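Local coordinates for tRNA threonylcarbamoyladenosine biosynthesis protein TsaE (Haemophilus influenzae, PDB 1HTW) that is required for forming the threonylcarbamoyl group on adenosine 37 of tRNAs that read codons beginning with adenine, and binds ATP and magnesium, at residues Leu42-Thr50 with Val129-Arg138; Thr50-His59 with Tyr74-His83. One frame throughout, in Å; residues are numbered along the deposited sequence.

Interaction 1: residues Leu42-Thr50 with Val129-Arg138; sequences LGAGKTTLT and VNIDYYDDAR. With MG (magnesium ion), chain D; ADP (adenosine-5'-diphosphate), chain H; ACT (acetate ion), chain G.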
loop_
_atom_site.group_PDB
_atom_site.type_symbol
_atom_site.label_atom_id
_atom_site.label_comp_id
_atom_site.label_asym_id
_atom_site.label_seq_id
_atom_site.Cartn_x
_atom_site.Cartn_y
_atom_site.Cartn_z
ATOM N N LEU A 42 0.394 -8.693 12.662
ATOM C CA LEU A 42 1.838 -8.369 12.831
ATOM C C LEU A 42 2.699 -9.470 12.318
ATOM O O LEU A 42 2.550 -10.681 12.646
ATOM C CB LEU A 42 2.041 -8.063 14.323
ATOM C CG LEU A 42 3.384 -7.464 14.721
ATOM C CD1 LEU A 42 3.491 -6.018 14.244
ATOM C CD2 LEU A 42 3.546 -7.544 16.237
ATOM N N GLY A 43 3.627 -9.176 11.416
ATOM C CA GLY A 43 4.534 -10.123 10.796
ATOM C C GLY A 43 4.067 -10.791 9.514
ATOM O O GLY A 43 4.797 -11.595 8.946
ATOM N N ALA A 44 2.842 -10.476 9.055
ATOM C CA ALA A 44 2.280 -11.034 7.850
ATOM C C ALA A 44 3.067 -10.662 6.588
ATOM O O ALA A 44 3.099 -11.379 5.634
ATOM C CB ALA A 44 0.823 -10.631 7.680
ATOM N N GLY A 45 3.705 -9.440 6.638
ATOM C CA GLY A 45 4.544 -9.073 5.481
ATOM C C GLY A 45 4.046 -7.712 4.884
ATOM O O GLY A 45 4.422 -7.546 3.694
ATOM N N LYS A 46 3.329 -6.916 5.590
ATOM C CA LYS A 46 2.782 -5.643 4.994
ATOM C C LYS A 46 3.953 -4.736 4.629
ATOM O O LYS A 46 4.075 -4.258 3.485
ATOM C CB LYS A 46 1.822 -4.928 5.923
ATOM C CG LYS A 46 0.595 -5.676 6.418
ATOM C CD LYS A 46 -0.236 -4.954 7.451
ATOM C CE LYS A 46 0.427 -4.780 8.804
ATOM N NZ LYS A 46 0.739 -6.114 9.480
ATOM N N THR A 47 4.882 -4.560 5.572
ATOM C CA THR A 47 6.113 -3.786 5.289
ATOM C C THR A 47 7.013 -4.397 4.323
ATOM O O THR A 47 7.663 -3.710 3.455
ATOM C CB THR A 47 6.734 -3.407 6.659
ATOM O OG1 THR A 47 5.848 -2.626 7.384
ATOM C CG2 THR A 47 8.053 -2.653 6.387
ATOM N N THR A 48 7.176 -5.752 4.214
ATOM C CA THR A 48 7.987 -6.380 3.199
ATOM C C THR A 48 7.381 -6.212 1.764
ATOM O O THR A 48 8.140 -5.986 0.852
ATOM C CB THR A 48 8.104 -7.901 3.426
ATOM O OG1 THR A 48 8.869 -7.955 4.707
ATOM C CG2 THR A 48 8.880 -8.592 2.370
ATOM N N LEU A 49 6.056 -6.260 1.752
ATOM C CA LEU A 49 5.410 -6.016 0.416
ATOM C C LEU A 49 5.632 -4.515 0.020
ATOM O O LEU A 49 6.010 -4.394 -1.148
ATOM C CB LEU A 49 3.881 -6.198 0.590
ATOM C CG LEU A 49 3.061 -5.792 -0.652
ATOM C CD1 LEU A 49 3.575 -6.449 -1.914
ATOM C CD2 LEU A 49 1.571 -6.116 -0.441
ATOM N N THR A 50 5.479 -3.672 0.958
ATOM C CA THR A 50 5.766 -2.216 0.677
ATOM C C THR A 50 7.195 -2.064 0.185
ATOM O O THR A 50 7.473 -1.319 -0.766
ATOM C CB THR A 50 5.605 -1.445 1.967
ATOM O OG1 THR A 50 4.211 -1.477 2.355
ATOM C CG2 THR A 50 5.940 0.065 1.734
ATOM N N VAL A 129 -5.439 -5.024 0.492
ATOM C CA VAL A 129 -4.544 -6.163 0.244
ATOM C C VAL A 129 -4.541 -6.975 1.551
ATOM O O VAL A 129 -3.996 -6.480 2.547
ATOM C CB VAL A 129 -3.095 -5.640 0.020
ATOM C CG1 VAL A 129 -2.161 -6.809 -0.202
ATOM C CG2 VAL A 129 -3.053 -4.748 -1.225
ATOM N N ASN A 130 -5.180 -8.152 1.548
ATOM C CA ASN A 130 -5.294 -8.884 2.840
ATOM C C ASN A 130 -4.293 -10.014 2.799
ATOM O O ASN A 130 -4.353 -10.880 1.909
ATOM C CB ASN A 130 -6.721 -9.473 2.914
ATOM C CG ASN A 130 -7.786 -8.415 3.088
ATOM O OD1 ASN A 130 -7.500 -7.296 3.499
ATOM N ND2 ASN A 130 -9.044 -8.713 2.724
ATOM N N ILE A 131 -3.282 -10.008 3.672
ATOM C CA ILE A 131 -2.225 -10.965 3.627
ATOM C C ILE A 131 -2.449 -12.057 4.721
ATOM O O ILE A 131 -2.486 -11.675 5.875
ATOM C CB ILE A 131 -0.850 -10.277 3.976
ATOM C CG1 ILE A 131 -0.660 -9.079 2.996
ATOM C CG2 ILE A 131 0.271 -11.286 3.744
ATOM C CD1 ILE A 131 0.747 -8.440 3.204
ATOM N N ASP A 132 -2.450 -13.299 4.325
ATOM C CA ASP A 132 -2.469 -14.435 5.293
ATOM C C ASP A 132 -1.128 -15.126 5.207
ATOM O O ASP A 132 -0.285 -15.029 4.314
ATOM C CB ASP A 132 -3.565 -15.430 4.979
ATOM C CG ASP A 132 -3.989 -16.341 6.110
ATOM O OD1 ASP A 132 -3.561 -16.190 7.280
ATOM O OD2 ASP A 132 -4.889 -17.180 5.836
ATOM N N TYR A 133 -0.824 -15.908 6.290
ATOM C CA TYR A 133 0.536 -16.476 6.324
ATOM C C TYR A 133 0.539 -17.876 6.997
ATOM O O TYR A 133 -0.366 -18.138 7.768
ATOM C CB TYR A 133 1.383 -15.576 7.273
ATOM C CG TYR A 133 0.763 -15.330 8.628
ATOM C CD1 TYR A 133 -0.189 -14.352 8.829
ATOM C CD2 TYR A 133 1.154 -16.073 9.754
ATOM C CE1 TYR A 133 -0.810 -14.131 10.027
ATOM C CE2 TYR A 133 0.549 -15.854 10.984
ATOM C CZ TYR A 133 -0.398 -14.879 11.136
ATOM O OH TYR A 133 -0.978 -14.611 12.356
ATOM N N TYR A 134 1.556 -18.578 6.666
ATOM C CA TYR A 134 1.846 -19.922 7.220
ATOM C C TYR A 134 3.336 -20.174 7.063
ATOM O O TYR A 134 3.863 -20.348 5.952
ATOM C CB TYR A 134 1.004 -20.871 6.377
ATOM C CG TYR A 134 0.885 -22.294 6.828
ATOM C CD1 TYR A 134 1.943 -23.177 6.638
ATOM C CD2 TYR A 134 -0.280 -22.765 7.422
ATOM C CE1 TYR A 134 1.833 -24.504 6.994
ATOM C CE2 TYR A 134 -0.400 -24.098 7.785
ATOM C CZ TYR A 134 0.660 -24.952 7.573
ATOM O OH TYR A 134 0.572 -26.277 7.935
ATOM N N ASP A 135 4.096 -20.232 8.161
ATOM C CA ASP A 135 5.543 -20.453 8.045
ATOM C C ASP A 135 6.139 -19.299 7.213
ATOM O O ASP A 135 5.778 -18.152 7.560
ATOM C CB ASP A 135 5.862 -21.826 7.474
ATOM C CG ASP A 135 5.598 -22.951 8.464
ATOM O OD1 ASP A 135 5.590 -22.669 9.683
ATOM O OD2 ASP A 135 5.467 -24.123 8.039
ATOM N N ASP A 136 6.892 -19.544 6.199
ATOM C CA ASP A 136 7.476 -18.468 5.396
ATOM C C ASP A 136 6.709 -18.285 4.077
ATOM O O ASP A 136 7.244 -17.682 3.146
ATOM C CB ASP A 136 8.943 -18.748 5.116
ATOM C CG ASP A 136 9.821 -18.549 6.348
ATOM O OD1 ASP A 136 9.359 -17.953 7.337
ATOM O OD2 ASP A 136 10.979 -19.023 6.300
ATOM N N ALA A 137 5.512 -18.882 4.009
ATOM C CA ALA A 137 4.680 -18.678 2.813
ATOM C C ALA A 137 3.543 -17.741 3.167
ATOM O O ALA A 137 3.156 -17.555 4.307
ATOM C CB ALA A 137 4.163 -19.948 2.187
ATOM N N ARG A 138 2.941 -17.126 2.139
ATOM C CA ARG A 138 1.836 -16.224 2.311
ATOM C C ARG A 138 0.803 -16.460 1.205
ATOM O O ARG A 138 1.064 -17.086 0.202
ATOM C CB ARG A 138 2.290 -14.707 2.233
ATOM C CG ARG A 138 3.388 -14.350 3.222
ATOM C CD ARG A 138 3.006 -14.270 4.649
ATOM N NE ARG A 138 4.068 -13.778 5.554
ATOM C CZ ARG A 138 4.917 -14.596 6.170
ATOM N NH1 ARG A 138 4.813 -15.923 6.031
ATOM N NH2 ARG A 138 5.803 -14.128 7.057
HETATM MG MG MG D . 4.720 -3.306 9.011
HETATM P PB ADP H . 4.199 -6.587 8.893
HETATM O O1B ADP H . 4.499 -5.181 8.360
HETATM O O2B ADP H . 2.924 -7.126 8.400
HETATM O O3B ADP H . 4.246 -6.500 10.479
HETATM P PA ADP H . 6.898 -7.292 8.102
HETATM O O1A ADP H . 7.594 -6.263 8.932
HETATM O O2A ADP H . 7.030 -7.132 6.638
HETATM O O3A ADP H . 5.393 -7.489 8.550
HETATM O "O5'" ADP H . 7.544 -8.704 8.505
HETATM C "C5'" ADP H . 7.495 -9.864 7.716
HETATM C "C4'" ADP H . 8.572 -10.840 8.264
HETATM O "O4'" ADP H . 8.332 -12.139 7.726
HETATM C "C3'" ADP H . 9.982 -10.439 7.891
HETATM O "O3'" ADP H . 10.890 -10.668 9.015
HETATM C "C2'" ADP H . 10.220 -11.308 6.672
HETATM O "O2'" ADP H . 11.581 -11.517 6.353
HETATM C "C1'" ADP H . 9.416 -12.586 6.998
HETATM N N9 ADP H . 8.957 -13.287 5.824
HETATM C C8 ADP H . 9.112 -14.618 5.560
HETATM N N7 ADP H . 8.548 -15.082 4.500
HETATM C C5 ADP H . 7.974 -14.002 3.991
HETATM C C6 ADP H . 7.175 -13.945 2.874
HETATM N N6 ADP H . 6.836 -14.975 2.113
HETATM N N1 ADP H . 6.608 -12.726 2.646
HETATM C C2 ADP H . 6.866 -11.690 3.461
HETATM N N3 ADP H . 7.591 -11.658 4.599
HETATM C C4 ADP H . 8.148 -12.883 4.759
HETATM C C ACT G . 2.221 -19.392 11.682
HETATM O O ACT G . 3.080 -19.592 10.805
HETATM O OXT ACT G . 2.347 -18.513 12.566
HETATM C CH3 ACT G . 1.000 -20.293 11.715
HETATM O O HOH W 1 3.634 -3.921 10.734
HETATM O O HOH W 2 6.599 -3.862 9.992
HETATM O O HOH W 3 5.054 -1.293 10.015
#
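With CG anti to its carbonyl carbon (chi1 -56°) and the chain bent at chi2 (-72°), Arg-138 folds back so that the guanidinium meets the carbonyls of Gly-43 and Ala-44 in the P-loop (Walker A) of this nucleotide-binding fold. NE gives the shorter bond, 2.6 Å to Ala-44 O; that oxygen lies close to the guanidinium plane, although NE stands well above the plane of the carbonyl. NH2 adds a weak bond to Gly-43 O, while NH1 turns back to its own hairpin, donating to the carbonyls of Asp-135 and Ala-137. With all three nitrogens engaged, NH2 only weakly, the rotation of the group is fixed and one of its faces lies against the adenine of ADP, ADP C5 lying 3.7 Å above the guanidinium plane, toward its rim. The base is fixed further along by N6, which donates to Asp-136 O.

Beneath the arginine the contact is apolar. Ile-131 sends CG2 to Ala-44 CB and lays CD1 against the backbone of Gly-45, and Leu-49 CD2 meets Val-129 CG1 at 3.8 Å, so that the first turn of helix 46-56 sits on strand 127-134. At the outer end Ala-44 CB touches CD1 of Tyr-133, whose hydroxyl is hydrogen-bonded to Asp-41.

Across the loop from these contacts, the amides of Gly-43, Gly-45, Lys-46 and Thr-47 surround the beta-phosphate, and Thr-48 holds O2A of the alpha-phosphate through both N and OG1. The chain of Lys-46 bends at chi3 and chi4 and brings NZ to within 2.6 Å of ADP O2B. Magnesium is bound by ADP O1B, three waters, Glu-113 and, at 2.1 Å, Thr-47 OG1.

Interaction 2: residues Thr50-His59 with Tyr74-His83; sequences TRGMLQGIGH and YNIAGKMIYH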
loop_
_atom_site.group_PDB
_atom_site.type_symbol
_atom_site.label_atom_id
_atom_site.label_comp_id
_atom_site.label_asym_id
_atom_site.label_seq_id
_atom_site.Cartn_x
_atom_site.Cartn_y
_atom_site.Cartn_z
ATOM N N THR A 50 5.479 -3.672 0.958
ATOM C CA THR A 50 5.766 -2.216 0.677
ATOM C C THR A 50 7.195 -2.064 0.185
ATOM O O THR A 50 7.473 -1.319 -0.766
ATOM C CB THR A 50 5.605 -1.445 1.967
ATOM O OG1 THR A 50 4.211 -1.477 2.355
ATOM C CG2 THR A 50 5.940 0.065 1.734
ATOM N N ARG A 51 8.130 -2.736 0.830
ATOM C CA ARG A 51 9.529 -2.690 0.350
ATOM C C ARG A 51 9.702 -3.185 -1.044
ATOM O O ARG A 51 10.379 -2.576 -1.916
ATOM C CB ARG A 51 10.445 -3.363 1.382
ATOM C CG ARG A 51 11.881 -3.578 0.951
ATOM C CD ARG A 51 12.665 -4.279 2.121
ATOM N NE ARG A 51 12.883 -5.683 1.953
ATOM C CZ ARG A 51 13.577 -6.429 1.167
ATOM N NH1 ARG A 51 14.297 -5.981 0.124
ATOM N NH2 ARG A 51 13.518 -7.772 1.303
ATOM N N GLY A 52 9.086 -4.306 -1.421
ATOM C CA GLY A 52 9.173 -4.836 -2.779
ATOM C C GLY A 52 8.518 -3.744 -3.762
ATOM O O GLY A 52 9.036 -3.697 -4.862
ATOM N N MET A 53 7.473 -3.158 -3.329
ATOM C CA MET A 53 6.798 -2.134 -4.236
ATOM C C MET A 53 7.771 -0.962 -4.446
ATOM O O MET A 53 8.076 -0.663 -5.612
ATOM C CB MET A 53 5.523 -1.670 -3.638
ATOM C CG MET A 53 4.355 -2.697 -3.463
ATOM S SD MET A 53 2.819 -2.120 -2.657
ATOM C CE MET A 53 2.096 -0.957 -4.087
ATOM N N LEU A 54 8.316 -0.448 -3.362
ATOM C CA LEU A 54 9.152 0.818 -3.552
ATOM C C LEU A 54 10.479 0.522 -4.162
ATOM O O LEU A 54 10.991 1.234 -5.067
ATOM C CB LEU A 54 9.307 1.466 -2.179
ATOM C CG LEU A 54 8.082 1.965 -1.445
ATOM C CD1 LEU A 54 8.409 2.402 -0.015
ATOM C CD2 LEU A 54 7.514 3.200 -2.167
ATOM N N GLN A 55 11.231 -0.504 -3.688
ATOM C CA GLN A 55 12.495 -0.863 -4.219
ATOM C C GLN A 55 12.357 -1.443 -5.601
ATOM O O GLN A 55 13.213 -1.353 -6.511
ATOM C CB GLN A 55 13.305 -1.842 -3.261
ATOM C CG GLN A 55 13.609 -1.099 -1.959
ATOM C CD GLN A 55 14.334 -2.066 -0.958
ATOM O OE1 GLN A 55 14.220 -3.253 -1.185
ATOM N NE2 GLN A 55 15.099 -1.503 -0.034
ATOM N N GLY A 56 11.161 -2.091 -5.795
ATOM C CA GLY A 56 10.884 -2.699 -7.113
ATOM C C GLY A 56 10.773 -1.638 -8.225
ATOM O O GLY A 56 11.199 -2.003 -9.344
ATOM N N ILE A 57 10.289 -0.480 -7.877
ATOM C CA ILE A 57 10.186 0.593 -8.947
ATOM C C ILE A 57 11.400 1.505 -8.839
ATOM O O ILE A 57 11.420 2.566 -9.508
ATOM C CB ILE A 57 8.885 1.352 -8.816
ATOM C CG1 ILE A 57 8.547 1.911 -7.449
ATOM C CG2 ILE A 57 7.712 0.442 -9.280
ATOM C CD1 ILE A 57 7.369 2.875 -7.393
ATOM N N GLY A 58 12.418 1.141 -8.056
ATOM C CA GLY A 58 13.658 1.952 -8.062
ATOM C C GLY A 58 14.123 2.619 -6.818
ATOM O O GLY A 58 15.210 3.286 -6.825
ATOM N N HIS A 59 13.423 2.661 -5.687
ATOM C CA HIS A 59 13.912 3.247 -4.483
ATOM C C HIS A 59 15.206 2.551 -4.074
ATOM O O HIS A 59 15.231 1.323 -4.041
ATOM C CB HIS A 59 12.903 3.240 -3.339
ATOM C CG HIS A 59 13.509 3.818 -2.104
ATOM N ND1 HIS A 59 13.766 5.170 -1.949
ATOM C CD2 HIS A 59 13.930 3.203 -0.970
ATOM C CE1 HIS A 59 14.198 5.354 -0.699
ATOM N NE2 HIS A 59 14.337 4.194 -0.111
ATOM N N TYR A 74 8.265 9.202 -0.020
ATOM C CA TYR A 74 9.197 8.802 -0.986
ATOM C C TYR A 74 9.029 9.567 -2.350
ATOM O O TYR A 74 7.895 9.786 -2.695
ATOM C CB TYR A 74 9.147 7.301 -1.314
ATOM C CG TYR A 74 9.517 6.426 -0.106
ATOM C CD1 TYR A 74 8.591 6.182 0.870
ATOM C CD2 TYR A 74 10.797 5.911 -0.035
ATOM C CE1 TYR A 74 8.946 5.369 1.985
ATOM C CE2 TYR A 74 11.158 5.105 1.055
ATOM C CZ TYR A 74 10.213 4.873 2.029
ATOM O OH TYR A 74 10.602 4.074 3.109
ATOM N N ASN A 75 10.163 9.864 -2.959
ATOM C CA ASN A 75 10.157 10.466 -4.299
ATOM C C ASN A 75 10.879 9.520 -5.225
ATOM O O ASN A 75 12.106 9.312 -5.097
ATOM C CB ASN A 75 10.800 11.867 -4.281
ATOM C CG ASN A 75 10.810 12.482 -5.682
ATOM O OD1 ASN A 75 11.013 11.764 -6.650
ATOM N ND2 ASN A 75 10.768 13.807 -5.755
ATOM N N ILE A 76 10.132 8.737 -6.024
ATOM C CA ILE A 76 10.705 7.728 -6.850
ATOM C C ILE A 76 10.616 8.151 -8.332
ATOM O O ILE A 76 9.547 8.040 -8.897
ATOM C CB ILE A 76 10.027 6.332 -6.700
ATOM C CG1 ILE A 76 10.068 6.004 -5.174
ATOM C CG2 ILE A 76 10.918 5.319 -7.421
ATOM C CD1 ILE A 76 11.413 6.390 -4.594
ATOM N N ALA A 77 11.749 8.621 -8.836
ATOM C CA ALA A 77 11.808 9.117 -10.216
ATOM C C ALA A 77 10.688 10.147 -10.421
ATOM O O ALA A 77 10.114 10.175 -11.503
ATOM C CB ALA A 77 11.710 8.012 -11.238
ATOM N N GLY A 78 10.378 10.911 -9.377
ATOM C CA GLY A 78 9.396 11.976 -9.498
ATOM C C GLY A 78 7.996 11.646 -9.029
ATOM O O GLY A 78 7.208 12.581 -8.799
ATOM N N LYS A 79 7.683 10.362 -8.849
ATOM C CA LYS A 79 6.354 9.963 -8.332
ATOM C C LYS A 79 6.348 10.012 -6.819
ATOM O O LYS A 79 7.311 9.483 -6.223
ATOM C CB LYS A 79 6.103 8.503 -8.798
ATOM C CG LYS A 79 4.689 8.030 -8.378
ATOM C CD LYS A 79 3.651 8.755 -9.291
ATOM C CE LYS A 79 2.257 8.227 -8.969
ATOM N NZ LYS A 79 1.227 8.740 -9.964
ATOM N N MET A 80 5.402 10.647 -6.199
ATOM C CA MET A 80 5.385 10.773 -4.729
ATOM C C MET A 80 4.591 9.586 -4.145
ATOM O O MET A 80 3.437 9.371 -4.481
ATOM C CB MET A 80 4.743 12.084 -4.316
ATOM C CG MET A 80 5.407 13.336 -4.924
ATOM S SD MET A 80 7.335 13.353 -4.668
ATOM C CE MET A 80 7.349 13.363 -2.795
ATOM N N ILE A 81 5.213 8.851 -3.225
ATOM C CA ILE A 81 4.586 7.659 -2.648
ATOM C C ILE A 81 4.688 7.786 -1.129
ATOM O O ILE A 81 5.784 8.098 -0.669
ATOM C CB ILE A 81 5.220 6.380 -3.165
ATOM C CG1 ILE A 81 5.012 6.342 -4.716
ATOM C CG2 ILE A 81 4.496 5.149 -2.559
ATOM C CD1 ILE A 81 5.890 5.417 -5.445
ATOM N N TYR A 82 3.587 7.587 -0.469
ATOM C CA TYR A 82 3.536 7.782 0.981
ATOM C C TYR A 82 3.232 6.446 1.694
ATOM O O TYR A 82 2.339 5.758 1.278
ATOM C CB TYR A 82 2.466 8.794 1.366
ATOM C CG TYR A 82 2.843 10.154 0.794
ATOM C CD1 TYR A 82 3.736 10.981 1.405
ATOM C CD2 TYR A 82 2.307 10.500 -0.458
ATOM C CE1 TYR A 82 4.084 12.207 0.830
ATOM C CE2 TYR A 82 2.721 11.694 -1.062
ATOM C CZ TYR A 82 3.584 12.519 -0.412
ATOM O OH TYR A 82 3.889 13.758 -0.992
ATOM N N HIS A 83 4.154 6.098 2.588
ATOM C CA HIS A 83 3.959 4.820 3.346
ATOM C C HIS A 83 3.511 5.249 4.731
ATOM O O HIS A 83 4.140 6.049 5.442
ATOM C CB HIS A 83 5.323 4.100 3.409
ATOM C CG HIS A 83 5.249 2.813 4.212
ATOM N ND1 HIS A 83 6.371 2.279 4.783
ATOM C CD2 HIS A 83 4.208 2.001 4.470
ATOM C CE1 HIS A 83 6.032 1.150 5.421
ATOM N NE2 HIS A 83 4.733 0.926 5.218
#
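A histidine and a tyrosine form a T-shaped pair at the end of helix 46-56, where His-59 offers its ring face to the edge of Tyr-74 with the planes at 88° and the centroids 4.8 Å apart. The chain reaches this position through a Schellman motif in which Gly-58, with positive phi, ends the helix, and His-59 N bonds back to Leu-54 O. The partner is a beta hairpin, strands 71-76 and 79-85 joined by a type I' turn from Ile-76 to Lys-79, at one margin of the mixed sheet of this P-loop NTPase fold.

The rest of the contact is largely apolar. Leu-54 forks between the two strands: CD1 makes a CH-pi contact over a face of the Tyr-74 ring, 3.7 Å from its centroid, and CD2 touches Ile-81 CG2 as the two side chains run past each other in opposite directions. The tyrosine is therefore met on its face by the leucine and along its CD2-CE2 edge by the histidine. Ile-57 holds CG1 between its backbone N and carbonyl carbon (chi1 51°), from where CD1 reaches Ile-81 CD1 tip to tip at 3.5 Å. Ile-76 packs against the chain just after the helix, its CG2 on Ile-57 O and its CD1 3.7 Å from His-59 CB. Helix 11-28 and strand 109-113 continue this hydrophobic layer, through Leu-26 on Ile-57 and Ile-109 on Ile-81.

Toward the nucleotide, His-83 NE2 is hydrogen-bonded to the magnesium ligand Glu-113, consistent with a second-shell role. The methyl of Thr-50 makes a CH-pi contact with this imidazole almost exactly along the ring normal, CG2 lying 3.6 Å from the His-83 ring centroid.

How the interactions relate
Helix 46-56 carries both contacts and belongs to interaction 1 by its first turn and to interaction 2 by the remainder, with Thr-50 common to the two. Both are largely buried and both reach the same sheet, but at different strands: 127-134 and 137-144 in interaction 1, the hairpin 71-76/79-85 in interaction 2. Their chemistry differs accordingly. At the nucleotide end, arginine bonds to loop carbonyls accompany phosphate and magnesium ligands; no hydrogen bond crosses interaction 2, which relies on aliphatic and aromatic packing. The two come together beside the metal site, where Thr-47 OG1 and His-83 CE1 are 4.3 Å apart and Glu-113 serves both.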